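Local atomic coordinates of probable manganase-dependent inorganic pyrophosphatase (Clostridium perfringens, PDB entry 3L2B), a protein that probably hydrolyses inorganic pyrophosphate to phosphate, under the control of a regulatory CBS and DRTGG region that binds AMP as inhibitor and diadenosine tetraphosphate as activator. Residues A[21-27]-A[182-188]; A[52-58]-A[190-196]; A[82-87]-A[168-172]; A[216-220]-A[232-236]. All coordinates share one frame; numbering follows the deposited sequence.

How the contacts relate
From the N terminus, the chain first lays down 21-27 and 52-58, both in the first CBS domain. It then enters the DRTGG domain, where contact 3 closes a loop of 80 residues between 82-87 and 168-172. On leaving, the chain passes back along 21-27 in contact 1 and then along 52-58 in contact 2. These two contacts cross along the chain, and contact 3 lies within the loops of both. Contacts 1 and 2 also touch. Contact 4 follows in series, a short hairpin closure in the second CBS domain. It shares the bound diadenosine tetraphosphate with contact 2, while contact 3 lies far off, about 37 Å from contact 4 between centres.

Contact 1 of 4, residues A[21-27]-A[182-188]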
# COMPACT_ATOMS: atom_id res chain seq x y z
N ALA A 21 -7.61 17.37 -8.60
CA ALA A 21 -8.22 16.94 -9.86
C ALA A 21 -8.39 15.43 -9.78
O ALA A 21 -7.61 14.77 -9.12
CB ALA A 21 -7.35 17.33 -11.07
N PRO A 22 -9.42 14.89 -10.43
CA PRO A 22 -9.73 13.46 -10.23
C PRO A 22 -8.74 12.45 -10.82
O PRO A 22 -8.71 11.26 -10.42
CB PRO A 22 -11.10 13.28 -10.90
CG PRO A 22 -11.26 14.47 -11.85
CD PRO A 22 -10.36 15.57 -11.35
N GLU A 23 -7.96 12.94 -11.78
CA GLU A 23 -7.04 12.10 -12.55
C GLU A 23 -5.67 12.03 -11.90
O GLU A 23 -4.80 11.26 -12.30
CB GLU A 23 -6.92 12.59 -14.00
CG GLU A 23 -6.11 13.89 -14.18
CD GLU A 23 -6.96 15.18 -14.12
OE1 GLU A 23 -8.22 15.11 -13.98
OE2 GLU A 23 -6.35 16.27 -14.22
N VAL A 24 -5.50 12.85 -10.88
CA VAL A 24 -4.23 12.95 -10.15
C VAL A 24 -3.89 11.60 -9.50
O VAL A 24 -4.77 10.92 -8.98
CB VAL A 24 -4.32 14.04 -9.06
CG1 VAL A 24 -3.26 13.83 -8.04
CG2 VAL A 24 -4.21 15.46 -9.70
N SER A 25 -2.64 11.19 -9.57
CA SER A 25 -2.20 9.87 -9.03
C SER A 25 -2.23 9.82 -7.51
O SER A 25 -2.07 10.84 -6.84
CB SER A 25 -0.78 9.53 -9.45
OG SER A 25 0.12 10.38 -8.78
N LEU A 26 -2.38 8.61 -6.98
CA LEU A 26 -2.30 8.39 -5.51
C LEU A 26 -1.00 8.87 -4.93
O LEU A 26 -0.95 9.39 -3.81
CB LEU A 26 -2.43 6.93 -5.16
CG LEU A 26 -3.79 6.31 -5.43
CD1 LEU A 26 -3.83 4.87 -4.85
CD2 LEU A 26 -4.91 7.18 -4.89
N LYS A 27 0.06 8.74 -5.72
CA LYS A 27 1.38 9.17 -5.29
C LYS A 27 1.41 10.68 -5.05
O LYS A 27 1.92 11.17 -4.04
CB LYS A 27 2.43 8.84 -6.35
CG LYS A 27 3.86 9.02 -5.88
CD LYS A 27 4.73 9.63 -6.97
CE LYS A 27 6.22 9.57 -6.63
NZ LYS A 27 7.06 10.40 -7.56
N VAL A 182 0.84 0.53 -8.31
CA VAL A 182 -0.55 0.83 -7.85
C VAL A 182 -0.70 2.27 -7.33
O VAL A 182 -1.82 2.79 -7.22
CB VAL A 182 -1.08 -0.13 -6.82
CG1 VAL A 182 -1.09 -1.55 -7.43
CG2 VAL A 182 -0.25 -0.07 -5.51
N GLN A 183 0.42 2.91 -7.09
CA GLN A 183 0.43 4.29 -6.63
C GLN A 183 0.12 5.25 -7.79
O GLN A 183 0.02 6.44 -7.62
CB GLN A 183 1.80 4.63 -6.03
CG GLN A 183 2.22 3.66 -4.89
CD GLN A 183 3.46 4.14 -4.19
OE1 GLN A 183 3.91 5.25 -4.43
NE2 GLN A 183 4.02 3.31 -3.31
N SER A 184 -0.03 4.70 -8.97
CA SER A 184 -0.25 5.50 -10.14
C SER A 184 -1.75 5.67 -10.38
O SER A 184 -2.16 6.51 -11.18
CB SER A 184 0.45 4.84 -11.35
OG SER A 184 -0.33 3.77 -11.76
N LEU A 185 -2.56 4.90 -9.65
CA LEU A 185 -4.03 4.98 -9.76
C LEU A 185 -4.59 6.40 -9.59
O LEU A 185 -4.19 7.13 -8.67
CB LEU A 185 -4.73 4.09 -8.72
CG LEU A 185 -4.54 2.57 -8.86
CD1 LEU A 185 -5.22 1.81 -7.72
CD2 LEU A 185 -5.04 2.11 -10.16
N PRO A 186 -5.56 6.79 -10.42
CA PRO A 186 -6.16 8.11 -10.19
C PRO A 186 -7.03 8.16 -8.96
O PRO A 186 -7.72 7.19 -8.65
CB PRO A 186 -7.04 8.34 -11.44
CG PRO A 186 -7.42 6.95 -11.90
CD PRO A 186 -6.26 6.03 -11.47
N VAL A 187 -7.01 9.29 -8.26
CA VAL A 187 -7.70 9.38 -6.99
C VAL A 187 -9.19 9.03 -7.14
O VAL A 187 -9.78 8.46 -6.21
CB VAL A 187 -7.50 10.75 -6.27
CG1 VAL A 187 -6.03 10.90 -5.77
CG2 VAL A 187 -7.88 11.88 -7.16
N ASP A 188 -9.79 9.31 -8.31
CA ASP A 188 -11.24 9.10 -8.47
C ASP A 188 -11.61 7.63 -8.54
O ASP A 188 -12.78 7.28 -8.38
CB ASP A 188 -11.86 9.88 -9.64
CG ASP A 188 -11.50 9.31 -11.01
OD1 ASP A 188 -12.17 9.66 -11.97
OD2 ASP A 188 -10.52 8.55 -11.13
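Leu26 lays its side chain alongside that of Leu185, both pointing the same way, with Leu26 CD1 4.0 Å from Leu185 CB. Its CG stands anti to the carbonyl carbon (chi1 -67°), which puts it against Leu185 O, and with chi2 near 180° the two methyls part. The side chains of Leu26 and Val187 run past each other in opposite directions, with Leu26 CD2 4.0 Å from Val187 CG1. At the other end Pro22 CB packs on Asp188 CB at 3.7 Å.

Four backbone bonds join the segments. Val187 N reaches Val24 O at 2.9 Å, and Leu26 N reaches Leu185 O at 2.9 Å. Lys27 N donates to Gln183 O at 3.0 Å, and Asp188 N to Pro22 O at 3.1 Å. Ser25 and Pro186 form a single bridge between the backbones. Ser25 is the N-cap of helix 26-35, and its OG accepts from Met28 N.

The contact joins the first CBS domain to the chain that runs from helix 174-180 into helix 187-190. Asn81 of helix 79-85 donates to the backbone O atoms of Glu23 and Ser184, which ties that helix to both segments. Leu54 of strand 50-55 packs on Val187, and Thr62 of helix 56-64 on Leu185.

Contact 2 of 4, residues A[52-58]-A[190-196]. With B4P (bis(adenosine)-5'-tetraphosphate), chain C.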
# COMPACT_ATOMS: atom_id res chain seq x y z
N GLY A 52 -15.67 13.92 -4.79
CA GLY A 52 -15.44 13.02 -3.65
C GLY A 52 -14.34 13.48 -2.71
O GLY A 52 -13.94 14.65 -2.68
N MET A 53 -13.83 12.51 -1.96
CA MET A 53 -12.81 12.75 -0.94
C MET A 53 -11.80 11.59 -0.81
O MET A 53 -12.17 10.42 -0.86
CB MET A 53 -13.47 13.01 0.41
CG MET A 53 -12.49 13.34 1.52
SD MET A 53 -13.22 13.08 3.16
CE MET A 53 -13.54 14.77 3.68
N LEU A 54 -10.54 11.98 -0.68
CA LEU A 54 -9.44 11.07 -0.48
C LEU A 54 -8.93 11.07 0.97
O LEU A 54 -8.61 12.10 1.54
CB LEU A 54 -8.27 11.43 -1.41
CG LEU A 54 -7.26 10.27 -1.47
CD1 LEU A 54 -7.86 9.09 -2.23
CD2 LEU A 54 -5.91 10.72 -2.05
N SER A 55 -8.86 9.90 1.57
CA SER A 55 -8.20 9.75 2.88
C SER A 55 -7.19 8.62 2.85
O SER A 55 -7.14 7.82 1.90
CB SER A 55 -9.21 9.38 3.92
OG SER A 55 -9.45 7.99 3.80
N THR A 56 -6.45 8.47 3.94
CA THR A 56 -5.54 7.32 4.04
C THR A 56 -6.29 6.00 4.23
O THR A 56 -5.72 4.97 3.99
CB THR A 56 -4.48 7.46 5.14
OG1 THR A 56 -5.11 7.47 6.41
CG2 THR A 56 -3.66 8.74 4.94
N SER A 57 -7.57 6.05 4.62
CA SER A 57 -8.41 4.86 4.65
C SER A 57 -8.72 4.29 3.26
O SER A 57 -8.67 3.09 3.04
CB SER A 57 -9.71 5.13 5.39
OG SER A 57 -10.61 5.91 4.61
N ASN A 58 -8.99 5.18 2.29
CA ASN A 58 -9.15 4.77 0.87
C ASN A 58 -7.86 4.18 0.30
O ASN A 58 -7.84 3.20 -0.44
CB ASN A 58 -9.45 5.99 -0.06
CG ASN A 58 -10.65 6.79 0.34
OD1 ASN A 58 -10.57 8.01 0.37
ND2 ASN A 58 -11.77 6.14 0.66
N VAL A 190 -10.33 5.65 -6.31
CA VAL A 190 -10.06 5.24 -4.91
C VAL A 190 -10.86 6.01 -3.87
O VAL A 190 -11.22 5.51 -2.82
CB VAL A 190 -8.54 5.39 -4.65
CG1 VAL A 190 -8.23 5.56 -3.16
CG2 VAL A 190 -7.82 4.20 -5.21
N MET A 191 -11.17 7.25 -4.21
CA MET A 191 -11.79 8.18 -3.29
C MET A 191 -13.17 7.72 -2.85
O MET A 191 -13.86 6.99 -3.56
CB MET A 191 -11.89 9.58 -3.94
CG MET A 191 -12.99 9.67 -5.01
SD MET A 191 -12.89 11.15 -6.07
CE MET A 191 -14.26 10.70 -7.15
N THR A 192 -13.56 8.17 -1.68
CA THR A 192 -14.95 8.05 -1.23
C THR A 192 -15.85 8.91 -2.13
O THR A 192 -15.62 10.11 -2.26
CB THR A 192 -15.12 8.51 0.27
OG1 THR A 192 -14.18 7.81 1.11
CG2 THR A 192 -16.56 8.28 0.77
N LYS A 193 -16.82 8.29 -2.79
CA LYS A 193 -17.79 9.00 -3.64
C LYS A 193 -19.16 8.98 -2.99
O LYS A 193 -19.73 10.01 -2.63
CB LYS A 193 -17.90 8.35 -5.02
CG LYS A 193 -16.65 8.51 -5.88
CD LYS A 193 -16.64 7.58 -7.07
CE LYS A 193 -16.14 6.16 -6.68
NZ LYS A 193 -14.67 6.05 -6.30
N ASP A 194 -19.65 7.77 -2.78
CA ASP A 194 -20.97 7.56 -2.22
C ASP A 194 -20.99 7.86 -0.73
O ASP A 194 -20.03 7.55 -0.01
CB ASP A 194 -21.40 6.12 -2.47
CG ASP A 194 -21.40 5.79 -3.94
OD1 ASP A 194 -22.16 6.46 -4.68
OD2 ASP A 194 -20.63 4.90 -4.37
N ASN A 195 -22.07 8.48 -0.29
CA ASN A 195 -22.26 8.78 1.14
C ASN A 195 -21.15 9.69 1.72
O ASN A 195 -20.85 9.67 2.91
CB ASN A 195 -22.40 7.48 1.94
CG ASN A 195 -23.21 6.39 1.17
OD1 ASN A 195 -22.65 5.38 0.75
ND2 ASN A 195 -24.49 6.63 0.97
N LEU A 196 -20.54 10.46 0.84
CA LEU A 196 -19.68 11.56 1.26
C LEU A 196 -20.61 12.56 1.88
O LEU A 196 -21.66 12.86 1.33
CB LEU A 196 -18.91 12.17 0.09
CG LEU A 196 -17.98 13.34 0.39
CD1 LEU A 196 -17.03 13.07 1.57
CD2 LEU A 196 -17.17 13.68 -0.83
PA B4P C . -12.75 10.14 10.34
O1A B4P C . -13.65 9.45 11.27
O2A B4P C . -13.11 11.66 10.07
O3A B4P C . -11.29 9.88 10.88
PB B4P C . -9.94 10.68 10.58
O1B B4P C . -9.97 12.01 11.22
O2B B4P C . -9.65 10.71 9.02
O3B B4P C . -8.91 9.69 11.30
PG B4P C . -8.53 9.82 12.85
O1G B4P C . -9.77 10.07 13.61
O2G B4P C . -7.64 8.60 13.35
O3G B4P C . -7.53 11.07 12.89
PD B4P C . -6.76 11.43 14.25
O1D B4P C . -6.47 12.88 14.29
O2D B4P C . -7.59 10.90 15.52
O5E B4P C . -12.89 9.39 8.93
C5E B4P C . -12.34 8.09 8.76
C4E B4P C . -12.41 7.76 7.27
O4E B4P C . -13.74 7.96 6.81
C3E B4P C . -11.56 8.71 6.47
O3E B4P C . -10.33 8.09 6.17
C2E B4P C . -12.35 9.03 5.23
O2E B4P C . -12.03 8.12 4.19
C1E B4P C . -13.79 8.81 5.63
N9A B4P C . -14.41 10.15 5.81
C8A B4P C . -13.88 11.19 6.50
N7A B4P C . -14.69 12.28 6.45
C5A B4P C . -15.77 11.95 5.73
C6A B4P C . -16.99 12.62 5.29
N6A B4P C . -17.26 13.88 5.63
N1A B4P C . -17.86 11.93 4.51
C2A B4P C . -17.62 10.65 4.17
N3A B4P C . -16.52 9.99 4.52
C4A B4P C . -15.56 10.56 5.29
O5F B4P C . -5.42 10.60 14.08
C5F B4P C . -4.59 10.86 12.96
C4F B4P C . -3.42 9.91 13.02
O4F B4P C . -2.63 10.22 14.17
C3F B4P C . -3.90 8.48 13.15
O3F B4P C . -3.87 7.82 11.89
C2F B4P C . -2.90 7.86 14.13
O2F B4P C . -1.87 7.31 13.35
C1F B4P C . -2.40 9.05 14.95
N9B B4P C . -3.12 9.02 16.24
C8B B4P C . -4.43 8.77 16.44
N7B B4P C . -4.72 8.79 17.77
C5B B4P C . -3.59 9.06 18.44
C6B B4P C . -3.20 9.21 19.85
N6B B4P C . -4.11 9.10 20.84
N1B B4P C . -1.92 9.48 20.12
C2B B4P C . -1.00 9.61 19.15
N3B B4P C . -1.28 9.46 17.85
C4B B4P C . -2.54 9.19 17.43
O HOH W 1 -12.15 9.38 2.05
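Asn58 and Thr192 cross at about a right angle. Asn58 ND2 donates to Thr192 OG1 at 3.0 Å, nearly straight (168°) and close to the amide plane. Asn58 CG sits beside its own backbone N (chi1 -56°), and the amide turns back over the start of its helix. There OD1 accepts from Ser55 N at 2.8 Å, while Ser55 OG accepts from Asn58 N, a capping box. The bond to OD1 helps to set the amide rotation, with ND2 toward Thr192 OG1. Ser57 OG donates to Ser55 OG, and both serines line the ribose of the ligand. Water 1 donates to Asn58 OD1 and also bonds Thr192 OG1 and the ribose atom O2E.

Met53 and Thr192 form an antiparallel hydrogen-bonded pair: Met53 N reaches Thr192 O at 3.0 Å, and Thr192 N reaches Met53 O at 2.8 Å. The Met53 chain is extended as far as the sulfur and bends there (chi3 -104°). Its SD lies 3.7 Å from N7A of the adenine. Leu196 splits its methyls: CD2 rests on Gly52 CA at 3.4 Å, and CD1 comes within 3.3 Å of adenine N1A. The contact between the two CBS domains thus also supplies part of the nucleotide pocket.

The side chains of Leu54 and Val190 cross at a slant, Leu54 CD1 against Val190 CG1. Leu54 also packs on helix 26-35 and strand 40-44, and Val190 on helix 56-64.

Contact 3 of 4, residues A[82-87]-A[168-172]; sequences ILDTLS and ITTPH
Leu86 O is gripped by Thr170, whose OG1 donates to it at 2.6 Å on a lone pair in the carbonyl plane. Here the end of helix 79-85 meets strand 166-169 in the DRTGG domain. The helix closes in a Schellman motif. Ser87 is its C-prime residue with positive phi, and Ser87 N bonds to Asp84 O. Leu86 and Ile168 each bury more surface here than any other residue.

Thr170 OG1 lies anti to the backbone N (chi1 174°), which carries it across to the helix end. Thr170 OG1 also accepts from His172 N at 3.1 Å, which makes an ST turn. One hydroxyl therefore ties the helix terminus to the turn after the strand. Leu86 CB packs against it, 3.8 Å from Thr170 OG1.

Ile168 reaches the helix with two branches. Its CG2 meets Leu83 CD2 at 3.7 Å. Its CD1 meets Ile82 CG2 at 3.9 Å, the two side chains crossing at about a right angle. Ile145 of strand 143-146 packs against both Ile168 and Leu86.

Pro171 CD rests 3.2 Å from Ser87 O. Water 2 donates to Thr85 O and bonds Ser87 OG, and lies at the edge of the His172 ring, in its plane, 2.7 Å from His172 NE2.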
# COMPACT_ATOMS: atom_id res chain seq x y z
N ILE A 82 1.38 6.66 -14.67
CA ILE A 82 2.30 5.54 -14.62
C ILE A 82 3.72 6.05 -14.85
O ILE A 82 4.65 5.69 -14.11
CB ILE A 82 1.97 4.44 -15.65
CG1 ILE A 82 0.65 3.76 -15.31
CG2 ILE A 82 3.05 3.39 -15.68
CD1 ILE A 82 0.03 2.94 -16.47
N LEU A 83 3.88 6.92 -15.85
CA LEU A 83 5.22 7.48 -16.12
C LEU A 83 5.77 8.19 -14.89
O LEU A 83 6.92 7.99 -14.52
CB LEU A 83 5.23 8.47 -17.30
CG LEU A 83 5.19 7.85 -18.70
CD1 LEU A 83 5.01 8.98 -19.77
CD2 LEU A 83 6.42 7.01 -18.98
N ASP A 84 4.94 8.99 -14.23
CA ASP A 84 5.38 9.76 -13.06
C ASP A 84 5.75 8.84 -11.91
O ASP A 84 6.78 9.01 -11.28
CB ASP A 84 4.28 10.70 -12.55
CG ASP A 84 4.70 11.47 -11.29
OD1 ASP A 84 5.47 12.44 -11.42
OD2 ASP A 84 4.29 11.12 -10.15
N THR A 85 4.89 7.87 -11.65
CA THR A 85 5.01 6.99 -10.50
C THR A 85 6.26 6.11 -10.60
O THR A 85 6.91 5.84 -9.62
CB THR A 85 3.77 6.07 -10.36
OG1 THR A 85 2.59 6.88 -10.25
CG2 THR A 85 3.89 5.17 -9.12
N LEU A 86 6.57 5.67 -11.81
CA LEU A 86 7.72 4.79 -12.03
C LEU A 86 8.95 5.58 -12.47
O LEU A 86 9.99 5.02 -12.81
CB LEU A 86 7.37 3.72 -13.07
CG LEU A 86 6.24 2.77 -12.66
CD1 LEU A 86 5.96 1.76 -13.78
CD2 LEU A 86 6.59 2.06 -11.35
N SER A 87 8.82 6.90 -12.43
CA SER A 87 9.85 7.81 -12.99
C SER A 87 10.34 7.28 -14.32
O SER A 87 11.53 7.13 -14.57
CB SER A 87 11.02 8.00 -12.02
OG SER A 87 10.57 8.50 -10.76
N ILE A 168 7.68 1.87 -22.27
CA ILE A 168 8.33 2.79 -21.38
C ILE A 168 9.45 2.11 -20.62
O ILE A 168 9.57 0.88 -20.60
CB ILE A 168 7.35 3.42 -20.40
CG1 ILE A 168 6.86 2.37 -19.38
CG2 ILE A 168 6.17 4.04 -21.17
CD1 ILE A 168 5.85 2.92 -18.35
N THR A 169 10.27 2.94 -19.99
CA THR A 169 11.42 2.47 -19.24
C THR A 169 11.51 3.15 -17.89
O THR A 169 11.47 4.37 -17.78
CB THR A 169 12.73 2.77 -20.00
OG1 THR A 169 12.77 1.99 -21.20
CG2 THR A 169 13.95 2.41 -19.12
N THR A 170 11.63 2.33 -16.86
CA THR A 170 11.79 2.85 -15.50
C THR A 170 13.17 2.50 -14.95
O THR A 170 13.76 1.51 -15.34
CB THR A 170 10.74 2.25 -14.55
OG1 THR A 170 11.02 2.69 -13.21
CG2 THR A 170 10.76 0.73 -14.59
N PRO A 171 13.67 3.28 -13.97
CA PRO A 171 14.96 2.86 -13.40
C PRO A 171 14.84 1.68 -12.42
O PRO A 171 15.80 1.01 -12.08
CB PRO A 171 15.45 4.12 -12.68
CG PRO A 171 14.26 4.97 -12.50
CD PRO A 171 13.32 4.66 -13.61
N HIS A 172 13.61 1.38 -12.04
CA HIS A 172 13.36 0.47 -10.93
C HIS A 172 13.46 -0.95 -11.38
O HIS A 172 13.16 -1.27 -12.52
CB HIS A 172 11.97 0.74 -10.38
CG HIS A 172 11.83 2.09 -9.79
ND1 HIS A 172 12.71 2.58 -8.86
CD2 HIS A 172 10.91 3.06 -9.99
CE1 HIS A 172 12.32 3.79 -8.48
NE2 HIS A 172 11.24 4.11 -9.16
O HOH W 2 9.61 6.25 -9.19

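Contact 4 of 4, residues A[216-220]-A[232-236]. With B4P (bis(adenosine)-5'-tetraphosphate), chain C.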
# COMPACT_ATOMS: atom_id res chain seq x y z
N ARG A 216 -20.15 11.67 13.03
CA ARG A 216 -18.85 11.70 13.75
C ARG A 216 -17.54 11.63 12.91
O ARG A 216 -16.52 11.16 13.39
CB ARG A 216 -18.81 10.59 14.82
CG ARG A 216 -19.66 10.87 16.07
CD ARG A 216 -19.50 9.75 17.10
NE ARG A 216 -20.30 9.95 18.31
CZ ARG A 216 -20.27 9.15 19.38
NH1 ARG A 216 -19.48 8.07 19.40
NH2 ARG A 216 -21.04 9.41 20.43
N TYR A 217 -17.57 12.13 11.67
CA TYR A 217 -16.31 12.37 10.94
C TYR A 217 -15.66 13.59 11.54
O TYR A 217 -16.34 14.44 12.11
CB TYR A 217 -16.51 12.60 9.43
CG TYR A 217 -17.16 11.43 8.74
CD1 TYR A 217 -16.56 10.18 8.72
CD2 TYR A 217 -18.38 11.58 8.11
CE1 TYR A 217 -17.17 9.09 8.07
CE2 TYR A 217 -18.99 10.52 7.47
CZ TYR A 217 -18.39 9.27 7.46
OH TYR A 217 -19.02 8.24 6.80
N SER A 218 -14.35 13.68 11.41
CA SER A 218 -13.62 14.78 12.02
C SER A 218 -13.59 16.06 11.13
O SER A 218 -13.46 17.17 11.64
CB SER A 218 -12.22 14.33 12.41
OG SER A 218 -11.37 14.32 11.30
N ASN A 219 -13.78 15.90 9.83
CA ASN A 219 -13.80 17.04 8.89
C ASN A 219 -14.81 16.86 7.75
O ASN A 219 -15.04 15.73 7.28
CB ASN A 219 -12.41 17.29 8.29
CG ASN A 219 -11.39 17.72 9.31
OD1 ASN A 219 -11.47 18.82 9.88
ND2 ASN A 219 -10.41 16.84 9.56
N TYR A 220 -15.39 17.97 7.33
CA TYR A 220 -16.44 17.97 6.30
C TYR A 220 -16.17 18.97 5.16
O TYR A 220 -15.91 20.14 5.38
CB TYR A 220 -17.79 18.26 6.95
CG TYR A 220 -18.22 17.23 7.98
CD1 TYR A 220 -19.14 16.24 7.66
CD2 TYR A 220 -17.71 17.26 9.27
CE1 TYR A 220 -19.54 15.32 8.60
CE2 TYR A 220 -18.08 16.33 10.21
CZ TYR A 220 -19.00 15.36 9.88
OH TYR A 220 -19.36 14.42 10.83
N SER A 232 -13.01 23.22 3.73
CA SER A 232 -13.29 22.16 4.68
C SER A 232 -13.46 22.75 6.06
O SER A 232 -12.79 23.73 6.43
CB SER A 232 -12.16 21.14 4.64
OG SER A 232 -12.22 20.25 5.74
N ILE A 233 -14.40 22.20 6.80
CA ILE A 233 -14.64 22.62 8.18
C ILE A 233 -14.42 21.43 9.14
O ILE A 233 -14.76 20.30 8.83
CB ILE A 233 -16.06 23.25 8.35
CG1 ILE A 233 -16.21 23.81 9.75
CG2 ILE A 233 -17.17 22.26 8.11
CD1 ILE A 233 -17.25 24.95 9.85
N ALA A 234 -13.84 21.72 10.30
CA ALA A 234 -13.65 20.71 11.36
C ALA A 234 -14.91 20.50 12.20
O ALA A 234 -15.71 21.42 12.40
CB ALA A 234 -12.47 21.08 12.26
N ARG A 235 -15.06 19.28 12.68
CA ARG A 235 -16.15 18.92 13.60
C ARG A 235 -15.99 19.77 14.84
O ARG A 235 -14.90 19.87 15.38
CB ARG A 235 -16.08 17.42 13.95
CG ARG A 235 -17.19 16.90 14.87
CD ARG A 235 -17.37 15.37 14.72
NE ARG A 235 -17.62 14.70 15.99
CZ ARG A 235 -18.79 14.65 16.62
NH1 ARG A 235 -19.87 15.23 16.10
NH2 ARG A 235 -18.89 14.02 17.78
N PHE A 236 -17.06 20.41 15.27
CA PHE A 236 -16.94 21.40 16.36
C PHE A 236 -16.59 20.75 17.68
O PHE A 236 -16.06 21.43 18.56
CB PHE A 236 -18.22 22.23 16.53
CG PHE A 236 -18.76 22.76 15.25
CD1 PHE A 236 -17.92 23.40 14.34
CD2 PHE A 236 -20.10 22.60 14.94
CE1 PHE A 236 -18.42 23.87 13.16
CE2 PHE A 236 -20.60 23.07 13.75
CZ PHE A 236 -19.77 23.70 12.86
PA B4P C . -12.75 10.14 10.34
O1A B4P C . -13.65 9.45 11.27
O2A B4P C . -13.11 11.66 10.07
O3A B4P C . -11.29 9.88 10.88
PB B4P C . -9.94 10.68 10.58
O1B B4P C . -9.97 12.01 11.22
O2B B4P C . -9.65 10.71 9.02
O3B B4P C . -8.91 9.69 11.30
PG B4P C . -8.53 9.82 12.85
O1G B4P C . -9.77 10.07 13.61
O2G B4P C . -7.64 8.60 13.35
O3G B4P C . -7.53 11.07 12.89
PD B4P C . -6.76 11.43 14.25
O1D B4P C . -6.47 12.88 14.29
O2D B4P C . -7.59 10.90 15.52
O5E B4P C . -12.89 9.39 8.93
C5E B4P C . -12.34 8.09 8.76
C4E B4P C . -12.41 7.76 7.27
O4E B4P C . -13.74 7.96 6.81
C3E B4P C . -11.56 8.71 6.47
O3E B4P C . -10.33 8.09 6.17
C2E B4P C . -12.35 9.03 5.23
O2E B4P C . -12.03 8.12 4.19
C1E B4P C . -13.79 8.81 5.63
N9A B4P C . -14.41 10.15 5.81
C8A B4P C . -13.88 11.19 6.50
N7A B4P C . -14.69 12.28 6.45
C5A B4P C . -15.77 11.95 5.73
C6A B4P C . -16.99 12.62 5.29
N6A B4P C . -17.26 13.88 5.63
N1A B4P C . -17.86 11.93 4.51
C2A B4P C . -17.62 10.65 4.17
N3A B4P C . -16.52 9.99 4.52
C4A B4P C . -15.56 10.56 5.29
O5F B4P C . -5.42 10.60 14.08
C5F B4P C . -4.59 10.86 12.96
C4F B4P C . -3.42 9.91 13.02
O4F B4P C . -2.63 10.22 14.17
C3F B4P C . -3.90 8.48 13.15
O3F B4P C . -3.87 7.82 11.89
C2F B4P C . -2.90 7.86 14.13
O2F B4P C . -1.87 7.31 13.35
C1F B4P C . -2.40 9.05 14.95
N9B B4P C . -3.12 9.02 16.24
C8B B4P C . -4.43 8.77 16.44
N7B B4P C . -4.72 8.79 17.77
C5B B4P C . -3.59 9.06 18.44
C6B B4P C . -3.20 9.21 19.85
N6B B4P C . -4.11 9.10 20.84
N1B B4P C . -1.92 9.48 20.12
C2B B4P C . -1.00 9.61 19.15
N3B B4P C . -1.28 9.46 17.85
C4B B4P C . -2.54 9.19 17.43
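Arg235 folds its side chain across the loop, from Arg216 to Ser218, that leads into strand 219-223, in a beta hairpin of strands 219-223 and 229-234 of the second CBS domain. Its CG lies anti to the backbone N (chi1 -178°), and the chain bends at chi3. CB sits 3.5 Å from Ser218 O and at the edge of the Tyr220 ring, near its plane. CG passes by Tyr217 O. CD presses closer to the same oxygen, with Arg235 CD 3.0 Å from Tyr217 O. NE comes nearest to Arg216 CA. CZ and NH2 lie by Arg216 CG, so that this methylene covers one face of the guanidinium, off centre toward the rim; Arg216 CG to Arg235 NH2 is 3.7 Å. The two guanidinium planes are 35° apart.

The backbones bond in the antiparallel pattern. Tyr220 and Ile233 are a hydrogen-bonded pair: Tyr220 N to Ile233 O is 2.8 Å, and Ile233 N to Tyr220 O is 2.9 Å. Arg235 N donates to Ser218 O at 2.8 Å. Asn219 and Ala234, one step along from Tyr220 and Ile233, are a non-hydrogen-bonded pair. Tyr220 OH bonds Thr215 OG1 of helix 205-215.

The same loop and the first strand residue also hold the diadenosine tetraphosphate. One face of the Tyr217 ring covers the adenine, with Tyr217 CD2 3.3 Å from C6A. Asn219 O accepts weakly from N6A. Ser218 N donates to phosphate oxygen O2A, and Ser218 OG donates to O1B at 2.7 Å.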